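Lys-gingipain W83 (Porphyromonas gingivalis, PDB 3KM5) cleaves proteins after lysine as a secreted cysteine protease, and carries haemolytic adhesin domains, of which this calcium-binding K2 domain is one. Local coordinates at residues Q31-L36 with N51-F56; T78-Y83 with D172-T177. All blocks are in the same frame, centred on the assembly; numbering follows the deposited sequence.

Contact 1. Residues Q31-L36 with N51-F56; sequences QGWLCL and NVVSSF. With CA (calcium ion), chain D; CA (calcium ion), chain C; NO3 (nitrate ion), chain F.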
loop_
_atom_site.group_PDB
_atom_site.type_symbol
_atom_site.label_atom_id
_atom_site.label_comp_id
_atom_site.label_asym_id
_atom_site.label_seq_id
_atom_site.Cartn_x
_atom_site.Cartn_y
_atom_site.Cartn_z
ATOM N N GLN A 31 8.670 3.653 10.750
ATOM C CA GLN A 31 8.530 3.607 9.287
ATOM C C GLN A 31 7.183 2.974 8.944
ATOM O O GLN A 31 6.815 1.929 9.506
ATOM C CB GLN A 31 9.687 2.815 8.655
ATOM C CG GLN A 31 11.060 3.468 9.024
ATOM C CD GLN A 31 12.282 2.838 8.428
ATOM O OE1 GLN A 31 13.194 2.422 9.147
ATOM N NE2 GLN A 31 12.332 2.786 7.117
ATOM N N GLY A 32 6.412 3.620 8.053
ATOM C CA GLY A 32 5.094 3.136 7.782
ATOM C C GLY A 32 4.654 3.565 6.402
ATOM O O GLY A 32 5.493 3.791 5.517
ATOM N N TRP A 33 3.336 3.632 6.222
ATOM C CA TRP A 33 2.762 4.024 4.937
ATOM C C TRP A 33 2.914 5.522 4.678
ATOM O O TRP A 33 2.545 6.339 5.530
ATOM C CB TRP A 33 1.288 3.673 4.907
ATOM C CG TRP A 33 0.979 2.205 4.816
ATOM C CD1 TRP A 33 0.653 1.394 5.846
ATOM C CD2 TRP A 33 0.913 1.389 3.633
ATOM N NE1 TRP A 33 0.386 0.142 5.400
ATOM C CE2 TRP A 33 0.562 0.086 4.040
ATOM C CE3 TRP A 33 1.165 1.621 2.283
ATOM C CZ2 TRP A 33 0.358 -0.949 3.118
ATOM C CZ3 TRP A 33 0.999 0.584 1.380
ATOM C CH2 TRP A 33 0.625 -0.691 1.811
ATOM N N LEU A 34 3.445 5.871 3.508
ATOM C CA LEU A 34 3.653 7.261 3.109
ATOM C C LEU A 34 3.219 7.449 1.665
ATOM O O LEU A 34 3.455 6.580 0.822
ATOM C CB LEU A 34 5.137 7.655 3.170
ATOM C CG LEU A 34 5.843 7.739 4.529
ATOM C CD1 LEU A 34 7.307 8.045 4.261
ATOM C CD2 LEU A 34 5.242 8.813 5.402
ATOM N N CYS A 35 2.682 8.620 1.358
ATOM C CA CYS A 35 2.463 9.025 -0.013
ATOM C C CYS A 35 3.804 9.336 -0.658
ATOM O O CYS A 35 4.669 9.924 -0.022
ATOM C CB CYS A 35 1.595 10.272 -0.030
ATOM S SG CYS A 35 1.430 11.111 -1.646
ATOM N N LEU A 36 3.992 8.854 -1.883
ATOM C CA LEU A 36 5.154 9.189 -2.715
ATOM C C LEU A 36 4.681 9.816 -4.017
ATOM O O LEU A 36 3.652 9.395 -4.568
ATOM C CB LEU A 36 5.955 7.959 -3.085
ATOM C CG LEU A 36 6.442 7.079 -1.941
ATOM C CD1 LEU A 36 7.184 5.860 -2.515
ATOM C CD2 LEU A 36 7.278 7.849 -0.898
ATOM N N ASN A 51 0.933 10.346 -7.912
ATOM C CA ASN A 51 1.059 9.873 -6.526
ATOM C C ASN A 51 0.609 8.434 -6.260
ATOM O O ASN A 51 -0.347 7.936 -6.827
ATOM C CB ASN A 51 0.261 10.796 -5.604
ATOM C CG ASN A 51 0.890 12.205 -5.466
ATOM O OD1 ASN A 51 1.877 12.504 -6.113
ATOM N ND2 ASN A 51 0.333 13.025 -4.622
ATOM N N VAL A 52 1.318 7.807 -5.348
ATOM C CA VAL A 52 0.915 6.485 -4.801
ATOM C C VAL A 52 1.002 6.526 -3.285
ATOM O O VAL A 52 1.438 7.513 -2.722
ATOM C CB VAL A 52 1.864 5.375 -5.326
ATOM C CG1 VAL A 52 1.888 5.401 -6.880
ATOM C CG2 VAL A 52 3.255 5.574 -4.723
ATOM N N VAL A 53 0.627 5.431 -2.620
ATOM C CA VAL A 53 1.016 5.226 -1.215
ATOM C C VAL A 53 1.998 4.026 -1.161
ATOM O O VAL A 53 1.911 3.116 -2.006
ATOM C CB VAL A 53 -0.215 5.055 -0.307
ATOM C CG1 VAL A 53 -0.877 3.674 -0.502
ATOM C CG2 VAL A 53 0.110 5.358 1.176
ATOM N N SER A 54 2.901 4.018 -0.179
ATOM C CA SER A 54 4.033 3.068 -0.179
ATOM C C SER A 54 4.295 2.600 1.229
ATOM O O SER A 54 4.070 3.327 2.188
ATOM C CB SER A 54 5.296 3.779 -0.687
ATOM O OG SER A 54 5.734 4.763 0.249
ATOM N N SER A 55 4.815 1.378 1.319
ATOM C CA SER A 55 5.363 0.831 2.551
ATOM C C SER A 55 6.569 -0.065 2.176
ATOM O O SER A 55 6.542 -0.799 1.207
ATOM C CB SER A 55 4.286 0.044 3.312
ATOM O OG SER A 55 4.837 -0.546 4.502
ATOM N N PHE A 56 7.630 0.067 2.932
ATOM C CA PHE A 56 8.907 -0.574 2.610
ATOM C C PHE A 56 9.258 -1.760 3.533
ATOM O O PHE A 56 9.058 -1.723 4.760
ATOM C CB PHE A 56 10.035 0.478 2.649
ATOM C CG PHE A 56 9.924 1.472 1.545
ATOM C CD1 PHE A 56 10.631 1.309 0.374
ATOM C CD2 PHE A 56 9.048 2.537 1.628
ATOM C CE1 PHE A 56 10.524 2.208 -0.644
ATOM C CE2 PHE A 56 8.925 3.452 0.616
ATOM C CZ PHE A 56 9.651 3.282 -0.549
HETATM CA CA CA D . -2.323 8.043 -8.128
HETATM CA CA CA C . 6.805 0.025 10.747
HETATM N N NO3 F . 7.560 6.667 7.592
HETATM O O1 NO3 F . 6.284 6.521 8.125
HETATM O O2 NO3 F . 8.048 5.753 6.679
HETATM O O3 NO3 F . 8.397 7.752 7.959
HETATM O O HOH W 1 7.744 2.242 5.104
HETATM O O HOH W 2 6.711 4.698 3.036
HETATM O O HOH W 3 8.211 -1.105 9.097
HETATM O O HOH W 4 -4.312 7.792 -9.376
#
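An antiparallel strand pair in one sheet of the beta jelly roll joins Leu34-Leu36 to Val52-Ser54, with a calcium ion at each end. Leu34 and Leu36 make the hydrogen-bonded pairs with Ser54 and Val52, and Val52 N reaches Leu36 O almost straight (2.9 Å, 168°). Leu34 O is gripped twice by Ser54, by N at 2.8 Å and by OG at 3.0 Å, from opposite faces of the carbonyl plane. OG can do this because it sits between its own backbone N and carbonyl carbon (chi1 68°), where a water shared with Gly32 O also donates to it. Leu36 closes over the same serine: its CD1 lies tightly against Ser54 CB and meets Phe56 CZ at the ring edge.

In the jelly-roll core the indole of Trp33 lies with one face under Ser55 CB, 3.6 Å from the centroid of its six-membered ring, while Val53 CG1 comes to CE3 obliquely at 4.0 Å. Leu69 and Phe158 of the other sheet pack on this indole. Gln31 O binds one calcium ion at 2.3 Å, together with Asp25, Asp27, Asp29 and Asn67; Asn51 O binds the other at 2.4 Å, beside Thr8, Glu10, Gly48 and Asp172.

Contact 2. Residues T78-Y83 with D172-T177; sequences TKVKYY and DDIQFT. With CA (calcium ion), chain D.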
loop_
_atom_site.group_PDB
_atom_site.type_symbol
_atom_site.label_atom_id
_atom_site.label_comp_id
_atom_site.label_asym_id
_atom_site.label_seq_id
_atom_site.Cartn_x
_atom_site.Cartn_y
_atom_site.Cartn_z
ATOM N N THR A 78 -19.169 -2.697 -0.547
ATOM C CA THR A 78 -19.320 -4.091 -0.814
ATOM C C THR A 78 -18.102 -4.681 -1.535
ATOM O O THR A 78 -17.942 -5.902 -1.554
ATOM C CB THR A 78 -20.558 -4.340 -1.659
ATOM O OG1 THR A 78 -20.530 -3.483 -2.817
ATOM C CG2 THR A 78 -21.833 -4.007 -0.875
ATOM N N LYS A 79 -17.262 -3.828 -2.139
ATOM C CA LYS A 79 -16.121 -4.275 -2.945
ATOM C C LYS A 79 -15.023 -3.225 -2.801
ATOM O O LYS A 79 -15.325 -2.034 -2.748
ATOM C CB LYS A 79 -16.483 -4.445 -4.424
ATOM C CG LYS A 79 -15.632 -5.490 -5.154
ATOM C CD LYS A 79 -16.078 -6.924 -4.824
ATOM C CE LYS A 79 -17.126 -7.435 -5.784
ATOM N NZ LYS A 79 -17.877 -8.651 -5.289
ATOM N N VAL A 80 -13.757 -3.658 -2.722
ATOM C CA VAL A 80 -12.630 -2.750 -2.953
ATOM C C VAL A 80 -11.781 -3.314 -4.114
ATOM O O VAL A 80 -11.491 -4.509 -4.160
ATOM C CB VAL A 80 -11.811 -2.498 -1.638
ATOM C CG1 VAL A 80 -11.168 -3.815 -1.056
ATOM C CG2 VAL A 80 -10.761 -1.402 -1.864
ATOM N N LYS A 81 -11.487 -2.474 -5.093
ATOM C CA LYS A 81 -10.646 -2.832 -6.204
ATOM C C LYS A 81 -9.452 -1.880 -6.155
ATOM O O LYS A 81 -9.619 -0.673 -5.908
ATOM C CB LYS A 81 -11.424 -2.706 -7.518
ATOM C CG LYS A 81 -10.586 -3.073 -8.739
ATOM C CD LYS A 81 -10.085 -1.895 -9.447
ATOM C CE LYS A 81 -11.157 -1.320 -10.288
ATOM N NZ LYS A 81 -10.608 -0.336 -11.247
ATOM N N TYR A 82 -8.257 -2.356 -6.435
ATOM C CA TYR A 82 -7.075 -1.530 -6.309
ATOM C C TYR A 82 -5.987 -2.114 -7.204
ATOM O O TYR A 82 -6.128 -3.217 -7.743
ATOM C CB TYR A 82 -6.576 -1.447 -4.850
ATOM C CG TYR A 82 -6.268 -2.807 -4.260
ATOM C CD1 TYR A 82 -4.979 -3.324 -4.292
ATOM C CD2 TYR A 82 -7.276 -3.630 -3.750
ATOM C CE1 TYR A 82 -4.685 -4.594 -3.770
ATOM C CE2 TYR A 82 -6.995 -4.890 -3.239
ATOM C CZ TYR A 82 -5.714 -5.365 -3.251
ATOM O OH TYR A 82 -5.490 -6.633 -2.755
ATOM N N TYR A 83 -4.912 -1.358 -7.335
ATOM C CA TYR A 83 -3.713 -1.774 -8.044
ATOM C C TYR A 83 -2.520 -1.676 -7.113
ATOM O O TYR A 83 -2.392 -0.720 -6.372
ATOM C CB TYR A 83 -3.484 -0.914 -9.307
ATOM C CG TYR A 83 -4.662 -0.906 -10.245
ATOM C CD1 TYR A 83 -4.737 -1.747 -11.340
ATOM C CD2 TYR A 83 -5.725 -0.032 -10.017
ATOM C CE1 TYR A 83 -5.882 -1.724 -12.197
ATOM C CE2 TYR A 83 -6.830 -0.023 -10.827
ATOM C CZ TYR A 83 -6.907 -0.847 -11.920
ATOM O OH TYR A 83 -8.053 -0.831 -12.723
ATOM N N ASP A 172 -2.337 2.122 -5.475
ATOM C CA ASP A 172 -2.936 3.303 -6.117
ATOM C C ASP A 172 -4.334 2.935 -6.608
ATOM O O ASP A 172 -4.677 1.784 -6.760
ATOM C CB ASP A 172 -2.012 3.749 -7.248
ATOM C CG ASP A 172 -2.231 5.202 -7.688
ATOM O OD1 ASP A 172 -3.002 5.922 -7.032
ATOM O OD2 ASP A 172 -1.534 5.607 -8.646
ATOM N N ASP A 173 -5.139 3.968 -6.831
ATOM C CA ASP A 173 -6.439 3.835 -7.466
ATOM C C ASP A 173 -7.309 2.805 -6.748
ATOM O O ASP A 173 -7.851 1.844 -7.330
ATOM C CB ASP A 173 -6.285 3.567 -8.989
ATOM C CG ASP A 173 -5.806 4.792 -9.733
ATOM O OD1 ASP A 173 -6.116 5.910 -9.289
ATOM O OD2 ASP A 173 -5.023 4.665 -10.704
ATOM N N ILE A 174 -7.485 3.048 -5.460
ATOM C CA ILE A 174 -8.274 2.186 -4.600
ATOM C C ILE A 174 -9.763 2.583 -4.650
ATOM O O ILE A 174 -10.151 3.638 -4.097
ATOM C CB ILE A 174 -7.788 2.247 -3.116
ATOM C CG1 ILE A 174 -6.276 2.012 -3.036
ATOM C CG2 ILE A 174 -8.608 1.294 -2.263
ATOM C CD1 ILE A 174 -5.716 2.337 -1.675
ATOM N N GLN A 175 -10.567 1.763 -5.324
ATOM C CA GLN A 175 -11.959 2.081 -5.650
ATOM C C GLN A 175 -12.868 1.299 -4.740
ATOM O O GLN A 175 -12.760 0.082 -4.655
ATOM C CB GLN A 175 -12.248 1.715 -7.084
ATOM C CG GLN A 175 -13.681 1.975 -7.493
ATOM C CD GLN A 175 -13.977 1.484 -8.855
ATOM O OE1 GLN A 175 -14.063 2.271 -9.800
ATOM N NE2 GLN A 175 -14.124 0.171 -8.986
ATOM N N PHE A 176 -13.757 1.993 -4.044
ATOM C CA PHE A 176 -14.771 1.387 -3.207
ATOM C C PHE A 176 -16.109 1.356 -3.929
ATOM O O PHE A 176 -16.602 2.418 -4.354
ATOM C CB PHE A 176 -14.909 2.193 -1.916
ATOM C CG PHE A 176 -13.684 2.152 -1.061
ATOM C CD1 PHE A 176 -13.500 1.150 -0.113
ATOM C CD2 PHE A 176 -12.683 3.085 -1.244
ATOM C CE1 PHE A 176 -12.344 1.108 0.653
ATOM C CE2 PHE A 176 -11.532 3.049 -0.480
ATOM C CZ PHE A 176 -11.361 2.069 0.461
ATOM N N THR A 177 -16.673 0.176 -4.113
ATOM C CA THR A 177 -18.037 0.022 -4.611
ATOM C C THR A 177 -18.953 0.090 -3.420
ATOM O O THR A 177 -18.852 -0.717 -2.504
ATOM C CB THR A 177 -18.250 -1.283 -5.332
ATOM O OG1 THR A 177 -17.336 -1.358 -6.412
ATOM C CG2 THR A 177 -19.666 -1.370 -5.894
HETATM CA CA CA D . -2.323 8.043 -8.128
HETATM O O HOH W 5 -9.691 1.735 -9.391
HETATM O O HOH W 4 -4.312 7.792 -9.376
#
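Lys81 and Gln175 face each other as a hydrogen-bonded antiparallel pair, with Gln175 N reaching Lys81 O at 2.7 Å and 172°. The lysine side chain leaves the sheet on the face of Lys79, Tyr83 and Thr177. From CB the chain starts with CG anti to the backbone N (chi1 -180°), then turns about the CB-CG and CG-CD bonds; Glu144 and Thr146 of strand 143-148 also touch this side chain. CE lies 3.6 Å from Gln175 NE2, the two side chains crossing at a slant. NZ ends the path: it donates to Tyr83 OH at 3.0 Å, and to a water that in turn donates a hydrogen bond to Asp173 O, so the ammonium group is linked to the partner strand through water.

Tyr83 in turn sets the edge of its ring, in plane, against Asp172 O, while Asp173 CB approaches CD2 from an oblique direction; His47 stacks on this ring. On the other face of the sheet Val80 CG2 is pressed against Ile174 CG2 at 3.5 Å, the two branches side by side, and also sits over the ring face of Phe176, 4.2 Å from its centroid and toward the rim.

At the far end Thr177 O receives Thr78 N at 2.8 Å, nearly along the C=O axis, and Thr78 OG1 at 3.3 Å from above the carbonyl plane. Thr78 and Lys79 both face Thr177 there, a classic beta bulge. A further bulge shifts the register by one between Lys81 and Tyr83, and Asp172, just beyond it, holds a calcium ion through both carboxylate oxygens. This bulged antiparallel pair lies in one of the two sheets of the jelly-roll adhesin domain.

How the contacts relate
From the N terminus, contact 1 comes first: residues 31-36 run out, a mostly irregular loop of 14 residues follows, and 51-56 returns beside them. Contact 2 opens only later, at 78-83, and closes after 88 further residues with 172-177, near the chain end. The two are therefore in series, neither nested nor crossed. In space they belong to one antiparallel sheet, because strand 168-177 lies between 51-56 and 79-86; their centres are about 17 Å apart. They meet at a shared calcium ion, where Asn51 O and Asp172 OD2 stand 3.2 Å apart as fellow ligands. Thus the early strand pair with its long connection and the late closing strand are joined through the sheet and the metal.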